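Long-range contacts in polyketide synthase associated protein 5 (Mycobacterium tuberculosis, PDB 1Q9J), which probably catalyses the final step of phthiocerol dimycocerosate lipid synthesis, transferring mycocerosyl groups from mycocerosic acid synthase onto the hydroxyls of phthiocerol and related alcohols: residues Ser11-Val16 against Ser163-Leu168; Met126-His131 against Asp267-Leu272; Tyr262-Asp267 against Cys344-Ser349; Leu285-Tyr290 against Ser323-Gly328. All coordinates share one frame; numbering follows the deposited sequence.

Interaction 1 of 4, residues Ser11-Val16 against Ser163-Leu168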
loop_
_atom_site.group_PDB
_atom_site.type_symbol
_atom_site.label_atom_id
_atom_site.label_comp_id
_atom_site.label_asym_id
_atom_site.label_seq_id
_atom_site.Cartn_x
_atom_site.Cartn_y
_atom_site.Cartn_z
ATOM N N SER A 11 -7.483 -9.326 14.234
ATOM C CA SER A 11 -7.807 -10.548 13.502
ATOM C C SER A 11 -6.504 -11.106 12.950
ATOM O O SER A 11 -5.581 -10.345 12.653
ATOM C CB SER A 11 -8.757 -10.221 12.351
ATOM O OG SER A 11 -8.045 -9.676 11.249
ATOM N N HIS A 12 -6.430 -12.424 12.795
ATOM C CA HIS A 12 -5.201 -13.059 12.305
ATOM C C HIS A 12 -4.592 -12.365 11.087
ATOM O O HIS A 12 -3.369 -12.335 10.910
ATOM C CB HIS A 12 -5.451 -14.544 12.020
ATOM C CG HIS A 12 -5.715 -15.350 13.261
ATOM N ND1 HIS A 12 -6.903 -15.278 13.958
ATOM C CD2 HIS A 12 -4.923 -16.197 13.964
ATOM C CE1 HIS A 12 -6.834 -16.045 15.033
ATOM N NE2 HIS A 12 -5.642 -16.612 15.061
ATOM N N SER A 13 -5.449 -11.785 10.260
ATOM C CA SER A 13 -5.001 -11.082 9.069
ATOM C C SER A 13 -4.254 -9.781 9.421
ATOM O O SER A 13 -3.323 -9.374 8.725
ATOM C CB SER A 13 -6.228 -10.807 8.197
ATOM O OG SER A 13 -6.015 -9.775 7.265
ATOM N N GLU A 14 -4.649 -9.147 10.519
ATOM C CA GLU A 14 -4.039 -7.890 10.948
ATOM C C GLU A 14 -2.742 -8.077 11.739
ATOM O O GLU A 14 -1.847 -7.229 11.693
ATOM C CB GLU A 14 -5.068 -7.119 11.771
ATOM C CG GLU A 14 -6.398 -7.088 11.052
ATOM C CD GLU A 14 -7.503 -6.361 11.783
ATOM O OE1 GLU A 14 -7.858 -6.791 12.909
ATOM O OE2 GLU A 14 -8.010 -5.357 11.207
ATOM N N GLU A 15 -2.637 -9.201 12.443
ATOM C CA GLU A 15 -1.458 -9.499 13.241
ATOM C C GLU A 15 -0.152 -9.428 12.491
ATOM O O GLU A 15 0.881 -9.163 13.086
ATOM C CB GLU A 15 -1.593 -10.868 13.903
ATOM C CG GLU A 15 -2.780 -10.917 14.833
ATOM C CD GLU A 15 -2.759 -12.089 15.782
ATOM O OE1 GLU A 15 -2.713 -13.253 15.305
ATOM O OE2 GLU A 15 -2.796 -11.842 17.016
ATOM N N VAL A 16 -0.168 -9.664 11.189
ATOM C CA VAL A 16 1.086 -9.573 10.463
ATOM C C VAL A 16 1.701 -8.204 10.757
ATOM O O VAL A 16 2.867 -8.112 11.122
ATOM C CB VAL A 16 0.887 -9.705 8.935
ATOM C CG1 VAL A 16 2.239 -9.668 8.225
ATOM C CG2 VAL A 16 0.180 -11.021 8.621
ATOM N N SER A 163 -12.343 -6.108 10.436
ATOM C CA SER A 163 -11.175 -6.853 9.987
ATOM C C SER A 163 -11.700 -7.695 8.811
ATOM O O SER A 163 -12.914 -7.919 8.680
ATOM C CB SER A 163 -10.664 -7.787 11.082
ATOM O OG SER A 163 -11.659 -8.709 11.479
ATOM N N MET A 164 -10.794 -8.158 7.955
ATOM C CA MET A 164 -11.195 -8.961 6.806
ATOM C C MET A 164 -12.029 -10.174 7.224
ATOM O O MET A 164 -13.099 -10.411 6.657
ATOM C CB MET A 164 -9.973 -9.428 6.020
ATOM C CG MET A 164 -10.313 -10.188 4.745
ATOM S SD MET A 164 -8.830 -10.717 3.870
ATOM C CE MET A 164 -8.784 -9.509 2.581
ATOM N N GLU A 165 -11.567 -10.945 8.206
ATOM C CA GLU A 165 -12.369 -12.091 8.611
ATOM C C GLU A 165 -13.719 -11.669 9.176
ATOM O O GLU A 165 -14.622 -12.485 9.305
ATOM C CB GLU A 165 -11.645 -12.985 9.620
ATOM C CG GLU A 165 -10.526 -12.346 10.369
ATOM C CD GLU A 165 -9.272 -12.203 9.540
ATOM O OE1 GLU A 165 -9.022 -11.078 9.044
ATOM O OE2 GLU A 165 -8.535 -13.214 9.383
ATOM N N ALA A 166 -13.865 -10.396 9.527
ATOM C CA ALA A 166 -15.149 -9.944 10.036
ATOM C C ALA A 166 -16.051 -9.739 8.813
ATOM O O ALA A 166 -17.198 -10.194 8.783
ATOM C CB ALA A 166 -14.990 -8.650 10.789
ATOM N N VAL A 167 -15.507 -9.079 7.796
ATOM C CA VAL A 167 -16.243 -8.803 6.575
ATOM C C VAL A 167 -16.745 -10.075 5.888
ATOM O O VAL A 167 -17.860 -10.116 5.358
ATOM C CB VAL A 167 -15.370 -7.979 5.610
ATOM C CG1 VAL A 167 -15.962 -7.991 4.203
ATOM C CG2 VAL A 167 -15.269 -6.556 6.129
ATOM N N LEU A 168 -15.923 -11.115 5.912
ATOM C CA LEU A 168 -16.308 -12.378 5.308
ATOM C C LEU A 168 -17.394 -13.035 6.153
ATOM O O LEU A 168 -18.400 -13.538 5.637
ATOM C CB LEU A 168 -15.099 -13.313 5.183
ATOM C CG LEU A 168 -13.943 -12.774 4.322
ATOM C CD1 LEU A 168 -12.940 -13.874 4.106
ATOM C CD2 LEU A 168 -14.445 -12.240 3.003
#

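Interaction 2 of 4, residues Met126-His131 against Asp267-Leu272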
loop_
_atom_site.group_PDB
_atom_site.type_symbol
_atom_site.label_atom_id
_atom_site.label_comp_id
_atom_site.label_asym_id
_atom_site.label_seq_id
_atom_site.Cartn_x
_atom_site.Cartn_y
_atom_site.Cartn_z
ATOM N N MET A 126 -4.420 -0.753 10.736
ATOM C CA MET A 126 -5.600 0.073 10.722
ATOM C C MET A 126 -6.048 0.459 9.334
ATOM O O MET A 126 -7.101 1.077 9.168
ATOM C CB MET A 126 -5.326 1.323 11.524
ATOM C CG MET A 126 -4.999 0.990 12.962
ATOM S SD MET A 126 -6.501 0.593 13.897
ATOM C CE MET A 126 -7.208 2.210 13.810
ATOM N N ALA A 127 -5.263 0.109 8.326
ATOM C CA ALA A 127 -5.639 0.491 6.984
ATOM C C ALA A 127 -4.690 -0.045 5.947
ATOM O O ALA A 127 -3.485 -0.125 6.172
ATOM C CB ALA A 127 -5.696 1.998 6.885
ATOM N N ASP A 128 -5.248 -0.456 4.819
ATOM C CA ASP A 128 -4.418 -0.906 3.741
ATOM C C ASP A 128 -4.234 0.337 2.877
ATOM O O ASP A 128 -4.666 1.437 3.246
ATOM C CB ASP A 128 -5.078 -2.053 2.961
ATOM C CG ASP A 128 -6.542 -1.775 2.581
ATOM O OD1 ASP A 128 -6.853 -0.686 2.020
ATOM O OD2 ASP A 128 -7.387 -2.675 2.825
ATOM N N GLY A 129 -3.611 0.170 1.721
ATOM C CA GLY A 129 -3.373 1.309 0.861
ATOM C C GLY A 129 -4.586 2.151 0.566
ATOM O O GLY A 129 -4.520 3.375 0.622
ATOM N N HIS A 130 -5.694 1.496 0.235
ATOM C CA HIS A 130 -6.933 2.198 -0.110
ATOM C C HIS A 130 -7.512 2.970 1.095
ATOM O O HIS A 130 -7.788 4.173 1.001
ATOM C CB HIS A 130 -7.945 1.179 -0.674
ATOM C CG HIS A 130 -9.208 1.791 -1.200
ATOM N ND1 HIS A 130 -9.234 3.005 -1.851
ATOM C CD2 HIS A 130 -10.488 1.351 -1.174
ATOM C CE1 HIS A 130 -10.478 3.289 -2.201
ATOM N NE2 HIS A 130 -11.256 2.301 -1.802
ATOM N N HIS A 131 -7.686 2.273 2.217
ATOM C CA HIS A 131 -8.212 2.875 3.433
ATOM C C HIS A 131 -7.355 4.096 3.820
ATOM O O HIS A 131 -7.885 5.181 4.088
ATOM C CB HIS A 131 -8.197 1.826 4.541
ATOM C CG HIS A 131 -8.856 2.267 5.814
ATOM N ND1 HIS A 131 -8.854 3.572 6.241
ATOM C CD2 HIS A 131 -9.470 1.552 6.788
ATOM C CE1 HIS A 131 -9.438 3.648 7.430
ATOM N NE2 HIS A 131 -9.819 2.437 7.782
ATOM N N ASP A 267 -8.455 -5.564 -4.122
ATOM C CA ASP A 267 -9.381 -4.951 -3.177
ATOM C C ASP A 267 -10.755 -5.628 -3.247
ATOM O O ASP A 267 -11.531 -5.412 -4.173
ATOM C CB ASP A 267 -9.530 -3.445 -3.465
ATOM C CG ASP A 267 -9.985 -2.654 -2.243
ATOM O OD1 ASP A 267 -10.472 -3.277 -1.266
ATOM O OD2 ASP A 267 -9.865 -1.409 -2.257
ATOM N N LEU A 268 -11.037 -6.448 -2.251
ATOM C CA LEU A 268 -12.300 -7.139 -2.191
ATOM C C LEU A 268 -13.485 -6.182 -1.992
ATOM O O LEU A 268 -14.640 -6.602 -1.978
ATOM C CB LEU A 268 -12.260 -8.191 -1.069
ATOM C CG LEU A 268 -11.229 -9.300 -1.323
ATOM C CD1 LEU A 268 -11.319 -10.396 -0.280
ATOM C CD2 LEU A 268 -11.469 -9.881 -2.706
ATOM N N ARG A 269 -13.210 -4.895 -1.839
ATOM C CA ARG A 269 -14.282 -3.931 -1.627
ATOM C C ARG A 269 -15.229 -3.836 -2.823
ATOM O O ARG A 269 -16.429 -3.646 -2.638
ATOM C CB ARG A 269 -13.703 -2.550 -1.322
ATOM C CG ARG A 269 -13.082 -2.418 0.057
ATOM C CD ARG A 269 -12.414 -1.036 0.231
ATOM N NE ARG A 269 -11.883 -0.820 1.582
ATOM C CZ ARG A 269 -10.772 -1.372 2.072
ATOM N NH1 ARG A 269 -10.031 -2.188 1.335
ATOM N NH2 ARG A 269 -10.401 -1.118 3.323
ATOM N N PHE A 270 -14.707 -3.974 -4.040
ATOM C CA PHE A 270 -15.547 -3.910 -5.233
ATOM C C PHE A 270 -15.876 -5.297 -5.766
ATOM O O PHE A 270 -16.587 -5.438 -6.759
ATOM C CB PHE A 270 -14.856 -3.120 -6.327
ATOM C CG PHE A 270 -13.941 -2.057 -5.814
ATOM C CD1 PHE A 270 -12.655 -2.382 -5.387
ATOM C CD2 PHE A 270 -14.357 -0.723 -5.759
ATOM C CE1 PHE A 270 -11.795 -1.391 -4.916
ATOM C CE2 PHE A 270 -13.501 0.277 -5.289
ATOM C CZ PHE A 270 -12.218 -0.051 -4.867
ATOM N N VAL A 271 -15.354 -6.310 -5.092
ATOM C CA VAL A 271 -15.577 -7.685 -5.468
ATOM C C VAL A 271 -16.756 -8.316 -4.708
ATOM O O VAL A 271 -17.770 -8.701 -5.300
ATOM C CB VAL A 271 -14.278 -8.501 -5.232
ATOM C CG1 VAL A 271 -14.579 -9.982 -5.154
ATOM C CG2 VAL A 271 -13.290 -8.230 -6.372
ATOM N N LEU A 272 -16.610 -8.395 -3.390
ATOM C CA LEU A 272 -17.597 -8.985 -2.502
ATOM C C LEU A 272 -19.027 -8.490 -2.601
ATOM O O LEU A 272 -19.328 -7.489 -3.237
ATOM C CB LEU A 272 -17.159 -8.813 -1.055
ATOM C CG LEU A 272 -15.805 -9.373 -0.651
ATOM C CD1 LEU A 272 -15.639 -9.147 0.836
ATOM C CD2 LEU A 272 -15.710 -10.854 -0.984
#

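Interaction 3 of 4, residues Tyr262-Asp267 against Cys344-Ser349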
loop_
_atom_site.group_PDB
_atom_site.type_symbol
_atom_site.label_atom_id
_atom_site.label_comp_id
_atom_site.label_asym_id
_atom_site.label_seq_id
_atom_site.Cartn_x
_atom_site.Cartn_y
_atom_site.Cartn_z
ATOM N N TYR A 262 4.202 -15.141 -8.634
ATOM C CA TYR A 262 3.817 -13.740 -8.549
ATOM C C TYR A 262 2.585 -13.535 -7.667
ATOM O O TYR A 262 1.698 -14.388 -7.608
ATOM C CB TYR A 262 3.571 -13.204 -9.963
ATOM C CG TYR A 262 3.172 -11.749 -10.047
ATOM C CD1 TYR A 262 3.790 -10.780 -9.261
ATOM C CD2 TYR A 262 2.208 -11.333 -10.958
ATOM C CE1 TYR A 262 3.449 -9.429 -9.389
ATOM C CE2 TYR A 262 1.866 -9.994 -11.094
ATOM C CZ TYR A 262 2.483 -9.046 -10.312
ATOM O OH TYR A 262 2.110 -7.721 -10.447
ATOM N N VAL A 263 2.547 -12.415 -6.953
ATOM C CA VAL A 263 1.413 -12.117 -6.087
ATOM C C VAL A 263 1.156 -10.617 -6.042
ATOM O O VAL A 263 2.085 -9.820 -5.929
ATOM C CB VAL A 263 1.643 -12.601 -4.641
ATOM C CG1 VAL A 263 0.395 -12.328 -3.815
ATOM C CG2 VAL A 263 1.989 -14.075 -4.612
ATOM N N TYR A 264 -0.109 -10.236 -6.155
ATOM C CA TYR A 264 -0.471 -8.827 -6.093
ATOM C C TYR A 264 -1.797 -8.676 -5.356
ATOM O O TYR A 264 -2.557 -9.646 -5.194
ATOM C CB TYR A 264 -0.532 -8.187 -7.490
ATOM C CG TYR A 264 -1.422 -8.897 -8.477
ATOM C CD1 TYR A 264 -2.525 -8.261 -9.035
ATOM C CD2 TYR A 264 -1.164 -10.209 -8.850
ATOM C CE1 TYR A 264 -3.351 -8.917 -9.936
ATOM C CE2 TYR A 264 -1.981 -10.874 -9.752
ATOM C CZ TYR A 264 -3.076 -10.224 -10.292
ATOM O OH TYR A 264 -3.892 -10.899 -11.175
ATOM N N PRO A 265 -2.090 -7.454 -4.897
ATOM C CA PRO A 265 -3.319 -7.165 -4.159
ATOM C C PRO A 265 -4.601 -7.073 -4.989
ATOM O O PRO A 265 -4.558 -6.713 -6.162
ATOM C CB PRO A 265 -2.984 -5.845 -3.481
ATOM C CG PRO A 265 -2.172 -5.144 -4.541
ATOM C CD PRO A 265 -1.255 -6.242 -5.035
ATOM N N VAL A 266 -5.732 -7.424 -4.376
ATOM C CA VAL A 266 -7.050 -7.317 -5.013
ATOM C C VAL A 266 -8.026 -6.812 -3.960
ATOM O O VAL A 266 -8.379 -7.538 -3.022
ATOM C CB VAL A 266 -7.598 -8.666 -5.572
ATOM C CG1 VAL A 266 -9.016 -8.448 -6.110
ATOM C CG2 VAL A 266 -6.711 -9.185 -6.693
ATOM N N ASP A 267 -8.455 -5.564 -4.122
ATOM C CA ASP A 267 -9.381 -4.951 -3.177
ATOM C C ASP A 267 -10.755 -5.628 -3.247
ATOM O O ASP A 267 -11.531 -5.412 -4.173
ATOM C CB ASP A 267 -9.530 -3.445 -3.465
ATOM C CG ASP A 267 -9.985 -2.654 -2.243
ATOM O OD1 ASP A 267 -10.472 -3.277 -1.266
ATOM O OD2 ASP A 267 -9.865 -1.409 -2.257
ATOM N N CYS A 344 4.044 -7.253 -6.110
ATOM C CA CYS A 344 3.905 -5.952 -6.730
ATOM C C CYS A 344 2.521 -5.376 -6.462
ATOM O O CYS A 344 1.512 -6.045 -6.693
ATOM C CB CYS A 344 4.172 -6.045 -8.231
ATOM S SG CYS A 344 3.929 -4.468 -9.061
ATOM N N THR A 345 2.491 -4.143 -5.951
ATOM C CA THR A 345 1.242 -3.444 -5.641
ATOM C C THR A 345 0.952 -2.360 -6.643
ATOM O O THR A 345 1.771 -1.476 -6.875
ATOM C CB THR A 345 1.260 -2.722 -4.295
ATOM O OG1 THR A 345 1.635 -3.633 -3.264
ATOM C CG2 THR A 345 -0.133 -2.158 -3.995
ATOM N N ASP A 346 -0.240 -2.426 -7.208
ATOM C CA ASP A 346 -0.686 -1.454 -8.180
ATOM C C ASP A 346 -1.411 -0.351 -7.405
ATOM O O ASP A 346 -2.622 -0.178 -7.545
ATOM C CB ASP A 346 -1.617 -2.159 -9.173
ATOM C CG ASP A 346 -0.950 -3.373 -9.843
ATOM O OD1 ASP A 346 -0.579 -3.263 -11.033
ATOM O OD2 ASP A 346 -0.787 -4.429 -9.180
ATOM N N ALA A 347 -0.663 0.382 -6.582
ATOM C CA ALA A 347 -1.240 1.455 -5.782
ATOM C C ALA A 347 -1.159 2.825 -6.445
ATOM O O ALA A 347 -0.917 3.835 -5.784
ATOM C CB ALA A 347 -0.570 1.499 -4.412
ATOM N N THR A 348 -1.377 2.860 -7.755
ATOM C CA THR A 348 -1.344 4.119 -8.494
ATOM C C THR A 348 -2.471 5.005 -7.959
ATOM O O THR A 348 -3.639 4.626 -8.028
ATOM C CB THR A 348 -1.544 3.891 -10.043
ATOM O OG1 THR A 348 -2.893 3.486 -10.310
ATOM C CG2 THR A 348 -0.604 2.799 -10.558
ATOM N N SER A 349 -2.133 6.172 -7.412
ATOM C CA SER A 349 -3.165 7.059 -6.885
ATOM C C SER A 349 -2.683 8.423 -6.374
ATOM O O SER A 349 -1.531 8.828 -6.565
ATOM C CB SER A 349 -3.930 6.340 -5.765
ATOM O OG SER A 349 -5.116 7.030 -5.436
#

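Interaction 4 of 4, residues Leu285-Tyr290 against Ser323-Gly328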
loop_
_atom_site.group_PDB
_atom_site.type_symbol
_atom_site.label_atom_id
_atom_site.label_comp_id
_atom_site.label_asym_id
_atom_site.label_seq_id
_atom_site.Cartn_x
_atom_site.Cartn_y
_atom_site.Cartn_z
ATOM N N LEU A 285 -7.563 -6.435 1.300
ATOM C CA LEU A 285 -6.896 -6.693 0.049
ATOM C C LEU A 285 -6.615 -8.177 -0.076
ATOM O O LEU A 285 -5.815 -8.740 0.672
ATOM C CB LEU A 285 -5.604 -5.887 -0.056
ATOM C CG LEU A 285 -5.796 -4.374 -0.007
ATOM C CD1 LEU A 285 -4.440 -3.705 -0.117
ATOM C CD2 LEU A 285 -6.716 -3.890 -1.120
ATOM N N GLY A 286 -7.313 -8.819 -1.007
ATOM C CA GLY A 286 -7.102 -10.234 -1.220
ATOM C C GLY A 286 -5.818 -10.406 -2.001
ATOM O O GLY A 286 -5.313 -9.457 -2.599
ATOM N N ALA A 287 -5.278 -11.614 -1.993
ATOM C CA ALA A 287 -4.047 -11.880 -2.717
ATOM C C ALA A 287 -4.328 -12.779 -3.911
ATOM O O ALA A 287 -4.936 -13.850 -3.788
ATOM C CB ALA A 287 -3.027 -12.546 -1.797
ATOM N N ALA A 288 -3.871 -12.332 -5.067
ATOM C CA ALA A 288 -4.042 -13.083 -6.293
ATOM C C ALA A 288 -2.700 -13.725 -6.637
ATOM O O ALA A 288 -1.702 -13.025 -6.811
ATOM C CB ALA A 288 -4.488 -12.143 -7.409
ATOM N N SER A 289 -2.667 -15.054 -6.716
ATOM C CA SER A 289 -1.430 -15.752 -7.056
ATOM C C SER A 289 -1.352 -15.979 -8.562
ATOM O O SER A 289 -2.361 -15.902 -9.268
ATOM C CB SER A 289 -1.335 -17.095 -6.329
ATOM O OG SER A 289 -2.379 -17.976 -6.709
ATOM N N TYR A 290 -0.145 -16.252 -9.045
ATOM C CA TYR A 290 0.088 -16.475 -10.465
ATOM C C TYR A 290 1.501 -16.972 -10.712
ATOM O O TYR A 290 2.456 -16.211 -10.561
ATOM C CB TYR A 290 -0.095 -15.181 -11.239
ATOM C CG TYR A 290 0.285 -15.326 -12.687
ATOM C CD1 TYR A 290 -0.521 -16.040 -13.564
ATOM C CD2 TYR A 290 1.464 -14.773 -13.176
ATOM C CE1 TYR A 290 -0.166 -16.198 -14.896
ATOM C CE2 TYR A 290 1.832 -14.927 -14.506
ATOM C CZ TYR A 290 1.013 -15.637 -15.360
ATOM O OH TYR A 290 1.352 -15.774 -16.685
ATOM N N SER A 323 -10.586 -17.708 -0.576
ATOM C CA SER A 323 -9.279 -18.071 -0.032
ATOM C C SER A 323 -8.946 -17.053 1.045
ATOM O O SER A 323 -9.086 -15.848 0.845
ATOM C CB SER A 323 -8.214 -18.036 -1.126
ATOM O OG SER A 323 -7.890 -16.709 -1.485
ATOM N N GLY A 324 -8.506 -17.532 2.195
ATOM C CA GLY A 324 -8.177 -16.606 3.255
ATOM C C GLY A 324 -6.949 -15.763 2.963
ATOM O O GLY A 324 -6.530 -14.969 3.798
ATOM N N LEU A 325 -6.370 -15.923 1.781
ATOM C CA LEU A 325 -5.175 -15.175 1.431
ATOM C C LEU A 325 -5.364 -13.658 1.399
ATOM O O LEU A 325 -6.260 -13.141 0.734
ATOM C CB LEU A 325 -4.639 -15.647 0.072
ATOM C CG LEU A 325 -3.209 -16.211 0.012
ATOM C CD1 LEU A 325 -2.812 -16.435 -1.452
ATOM C CD2 LEU A 325 -2.217 -15.232 0.673
ATOM N N HIS A 326 -4.513 -12.940 2.124
ATOM C CA HIS A 326 -4.566 -11.478 2.129
ATOM C C HIS A 326 -3.210 -10.973 1.658
ATOM O O HIS A 326 -2.219 -11.700 1.699
ATOM C CB HIS A 326 -4.876 -10.935 3.534
ATOM C CG HIS A 326 -3.906 -11.373 4.588
ATOM N ND1 HIS A 326 -3.815 -12.679 5.018
ATOM C CD2 HIS A 326 -2.980 -10.680 5.293
ATOM C CE1 HIS A 326 -2.875 -12.772 5.942
ATOM N NE2 HIS A 326 -2.351 -11.575 6.127
ATOM N N PHE A 327 -3.153 -9.723 1.227
ATOM C CA PHE A 327 -1.889 -9.198 0.747
ATOM C C PHE A 327 -0.906 -8.890 1.875
ATOM O O PHE A 327 0.256 -8.588 1.621
ATOM C CB PHE A 327 -2.125 -7.960 -0.120
ATOM C CG PHE A 327 -0.945 -7.586 -0.988
ATOM C CD1 PHE A 327 -0.265 -8.553 -1.736
ATOM C CD2 PHE A 327 -0.542 -6.260 -1.095
ATOM C CE1 PHE A 327 0.799 -8.197 -2.582
ATOM C CE2 PHE A 327 0.519 -5.901 -1.940
ATOM C CZ PHE A 327 1.188 -6.875 -2.685
ATOM N N GLY A 328 -1.356 -8.969 3.120
ATOM C CA GLY A 328 -0.430 -8.717 4.204
ATOM C C GLY A 328 0.719 -9.722 4.156
ATOM O O GLY A 328 1.837 -9.429 4.591
#

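Interaction 1 of 4, residues Ser11-Val16 against Ser163-Leu168
Ser11 packs its CB and OG on Ser163 CB. With chi1 at 79°, the Ser11 hydroxyl sits between its own N and carbonyl carbon, where it can turn to Glu165. Ser11 OG donates to Glu165 OE1 at 2.8 Å. It comes from above the carboxylate plane, 72° out of it. The Glu165 chain folds at chi2 and brings its carboxylate over Ser11 and Ser13.

The carboxylate of Glu14 also rests on Ser163 CB, next to Ser11. Glu14 OE1 is 3.5 Å from Ser163 CB, a packing contact. Glu14 OE1 accepts from Ser11 N at 2.9 Å through its anti lone pair. Glu14 OE2 forms a salt bridge with Arg8. These bonds fix the Glu14 carboxylate beside Ser163.

Ser163 is the N-cap residue of helix 164-170. The contact therefore joins the starts of two short helices, 12-19 and 164-170, whose segments run nearly antiparallel at 158°. Helix 12-19 follows strand 6-9 and packs through Ser13 and Val16 on His326. Helix 164-170 turns Val167 toward Leu272.

Interaction 2 of 4, residues Met126-His131 against Asp267-Leu272
Asp267 meets the His130 ring with OD2, which lies 3.0 Å from His130 CD2. The carboxylate and the ring stand nearly square to each other, their planes 80° apart. The other oxygen, OD1, serves its own segment. Asp267 OD1 accepts from Arg269 N, which makes an Asx turn, and from Arg269 NH1 at 2.9 Å. The two donors reach OD1 from opposite faces of the carboxylate. The backbone folds here in a type I turn from Asp267 to Phe270.

Arg269 carries the contact. Its chain is extended from CG to NE and passes the edge of the His130 ring, with Arg269 CD 3.4 Å from His130 CD2. Arg269 NH1 then donates to Asp128 OD2 at 3.1 Å, with an N-H...O angle of 157°, and meets the syn lone pair of that oxygen. Arg269 NH2 adds a weak bond to the same oxygen. The carboxylate lies at the edge of the guanidinium, and the two planes are almost perpendicular (87°). Arg269 NH2 also donates to Pro278 O.

Phe270 touches the same histidine, with Phe270 CZ 4.0 Å from His130 NE2.

Asp128 OD2 also accepts from Leu284 N. Asp128 OD1 caps helix 129-148 by accepting from His131 N at 3.1 Å. Asp128 and Gly129 end the HHxxxDG motif that contains His124, the probable proton acceptor. Arg269, Leu284 N and His131 N together probably hold the Asp128 carboxylate in place, and Asp267 in turn braces Arg269. This is consistent with a structural role for Asp128 in the active site.

Interaction 3 of 4, residues Tyr262-Asp267 against Cys344-Ser349
Tyr262 places the edge of its ring against Cys344. CG lies opposite the backbone N (chi1 -179°), and this sends the ring toward Cys344. Tyr262 CE1 is 3.6 Å from Cys344 CB, and Tyr262 OH is 3.5 Å from that same carbon. Cys344 CB lies in the plane of the ring. Both residues also pack on helix 237-253, Tyr262 on Ala242 and Cys344 on Ile245.

One backbone bond joins the strands here. Cys344 N donates to Val263 O at 3.2 Å, nearly along the C=O axis. The next bond of a parallel ladder would run from residue 265 to Cys344 O, but Pro265 has no N-H to give. Pro265 CD sits there instead, 3.2 Å from Cys344 O. Tyr264 CA makes a C-H...O contact with Cys344 O at 3.5 Å.

Tyr264 uses a different rotamer from Tyr262. Its CG lies between N and the carbonyl carbon (chi1 54°). The ring swings away from 344-349 and packs on Ile307 and Leu311 of helix 300-317. Pro265 crosses Thr345 at about a right angle, with Pro265 CG 3.7 Å from Thr345 CG2. Beyond this pair, Asp346 centres an inverse gamma turn.

The arrangement is a pair of parallel neighbours within a mixed sheet, strands 260-267 and 342-345, with helices packed on it. It belongs to the fold of the CoA-dependent acyltransferase superfamily.

Interaction 4 of 4, residues Leu285-Tyr290 against Ser323-Gly328
Phe327 holds CG anti to its N (chi1 -163°), which carries the ring off toward Pro265 and Thr345 and leaves CB to rest on Leu285. Leu285 has CG anti to its carbonyl carbon, beside N, and Leu285 CB lies 4.1 Å from Phe327 CB. The motif is a single antiparallel beta bridge. It pairs Gly286, on an edge strand, 285-292, of a mixed sheet, with His326 in the loop after helix 319-322.

Gly286 and His326 form a non-hydrogen-bonded pair, with CA atoms 4.4 Å apart. The bonds lie on the residues around them. Phe327 N donates to Leu285 O at 2.9 Å. Ala287 N donates to Leu325 O at 3.3 Å, from well above the carbonyl plane. Leu285 O also receives a C-H...O contact from His326 CA. The His326 side chain leaves this bridge. Its ring meets Gly324 O at the edge and packs on Ser13 and Val16 of helix 12-19.

On its other long side, strand 285-292 is bonded to strand 260-267. The bridge therefore extends the sheet by a short piece of loop. Ala287 points into that loop, where its CB is 3.7 Å from both His326 O and Leu325 CD2.

Overall arrangement
Interactions 3 and 4 share one sheet. Strands 260-267 and 285-292 are neighbours in it, and Val266 O lies 2.6 Å from Gly286 N in a probable hydrogen bond. Asp267 ends the strand of interaction 3 and opens the turn of interaction 2. Leu285 ties interaction 4 to interaction 2, with Leu285 CD1 3.6 Å from Asp128 CB. Interaction 1 packs on interaction 2 through Val167 CG1 and Leu272 CD1, 3.6 Å apart. Its centre is about 12 Å from those of interactions 2 and 4. Each of the four has a side chain within about 8 Å of His124 or Asp128. The side chain of His124 is about 4 Å from that of Asp128, 6 Å from Leu285, and 8 Å from Glu14 and from Thr345.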